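Local coordinates for protein CarG (Serratia, PDB 4O7J) that probably contributes to intrinsic resistance to carbapenem antibiotics and structurally resembles lysozyme inhibitors, at residues Q148-D151 with E152-T156. Numbering follows the deposited sequence.
Sequences QEVD and EAMLT
Glu149 meets Met154 through its backbone: the thioether methyl CE of Met154 lies 3.3 Å from Glu149 O, at the end of the 3-10 segment. The carboxylate of Glu149 is engaged by the chain that follows strand 126-135, OE1 taking the backbone N of Gln137 and OE2 that of Arg138 and the hydroxyl of Tyr140. Val150 comes next, in extended backbone conformation, and its CG1 branch touches the sulfur of the same methionine (Val150 CG1 to Met154 SD 3.8 Å), the two side chains crossing at a slant. Met154 reaches back this far because CG is anti to its backbone N (chi1 -175°) and the chain stays extended through chi2; a bend at chi3 then lays CE beside the Glu149 carbonyl.

Asp151 is the N-cap of helix 152-155. Its CG is tucked between its own backbone N and carbonyl carbon (chi1 63°), and Asp151 OD1 lies 3.1 Å from Met154 N in a capping bond met nearly along the C-O axis of the carboxylate. The helical bonding opens at the same residue, where Asp151 O accepts from Leu155 N at 3.3 Å and, weakly, from Met154 N.

The short helix and the loop leading into it rest on the four-stranded antiparallel sheet: from the loop Val150 packs on Phe83 and Leu109, and from the helix Met154 packs on Leu109 and Ile111, while buried Leu155 spans strands 78-85, 88-96 and 107-116, touching Phe83, Ile85, Tyr90, Val92 and Ile111.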
# COMPACT_ATOMS: atom_id res chain seq x y z
N GLN A 148 -1.05 -14.24 -22.28
CA GLN A 148 -1.35 -14.40 -23.73
C GLN A 148 -2.64 -15.21 -23.94
O GLN A 148 -3.26 -15.11 -25.00
CB GLN A 148 -0.16 -15.08 -24.40
CG GLN A 148 1.16 -14.29 -24.17
CD GLN A 148 2.52 -15.02 -24.31
OE1 GLN A 148 2.64 -16.24 -24.19
NE2 GLN A 148 3.58 -14.21 -24.54
N GLU A 149 -3.05 -16.04 -22.97
CA GLU A 149 -4.27 -16.82 -23.11
C GLU A 149 -5.53 -16.07 -22.60
O GLU A 149 -6.63 -16.60 -22.68
CB GLU A 149 -4.17 -18.15 -22.34
CG GLU A 149 -2.93 -18.96 -22.73
CD GLU A 149 -2.90 -20.40 -22.15
OE1 GLU A 149 -3.92 -20.89 -21.70
OE2 GLU A 149 -1.77 -20.99 -22.11
N VAL A 150 -5.37 -14.89 -22.02
CA VAL A 150 -6.55 -14.28 -21.43
C VAL A 150 -7.46 -13.75 -22.54
O VAL A 150 -7.01 -13.17 -23.52
CB VAL A 150 -6.26 -13.21 -20.39
CG1 VAL A 150 -5.61 -13.81 -19.19
CG2 VAL A 150 -5.46 -12.10 -20.98
N ASP A 151 -8.74 -14.00 -22.40
CA ASP A 151 -9.68 -13.40 -23.34
C ASP A 151 -10.97 -13.04 -22.68
O ASP A 151 -11.20 -13.34 -21.51
CB ASP A 151 -9.83 -14.31 -24.58
CG ASP A 151 -10.41 -15.68 -24.26
OD1 ASP A 151 -10.96 -15.89 -23.16
OD2 ASP A 151 -10.32 -16.57 -25.16
N GLU A 152 -11.87 -12.43 -23.48
CA GLU A 152 -13.15 -11.99 -22.99
C GLU A 152 -13.92 -13.08 -22.23
O GLU A 152 -14.52 -12.84 -21.12
CB GLU A 152 -13.95 -11.32 -24.15
CG GLU A 152 -13.88 -11.96 -25.57
CD GLU A 152 -12.49 -12.22 -26.21
OE1 GLU A 152 -11.49 -11.48 -25.99
OE2 GLU A 152 -12.41 -13.20 -27.02
N ALA A 153 -13.91 -14.30 -22.78
CA ALA A 153 -14.72 -15.37 -22.22
C ALA A 153 -14.18 -15.86 -20.87
O ALA A 153 -14.92 -16.33 -20.05
CB ALA A 153 -14.78 -16.57 -23.20
N MET A 154 -12.90 -15.77 -20.70
CA MET A 154 -12.28 -16.11 -19.43
C MET A 154 -12.66 -15.10 -18.35
O MET A 154 -12.78 -15.47 -17.20
CB MET A 154 -10.75 -16.19 -19.62
CG MET A 154 -10.01 -16.66 -18.39
SD MET A 154 -8.25 -16.46 -18.54
CE MET A 154 -7.94 -17.61 -19.88
N LEU A 155 -12.83 -13.83 -18.71
CA LEU A 155 -12.99 -12.78 -17.72
C LEU A 155 -14.40 -12.63 -17.19
O LEU A 155 -14.60 -12.46 -16.00
CB LEU A 155 -12.47 -11.44 -18.21
CG LEU A 155 -10.98 -11.43 -18.58
CD1 LEU A 155 -10.63 -10.10 -19.16
CD2 LEU A 155 -10.11 -11.72 -17.36
N THR A 156 -15.39 -12.76 -18.05
CA THR A 156 -16.77 -12.40 -17.62
C THR A 156 -17.55 -13.62 -17.09
O THR A 156 -17.34 -14.73 -17.54
CB THR A 156 -17.49 -11.69 -18.77
OG1 THR A 156 -17.69 -12.59 -19.84
CG2 THR A 156 -16.65 -10.54 -19.30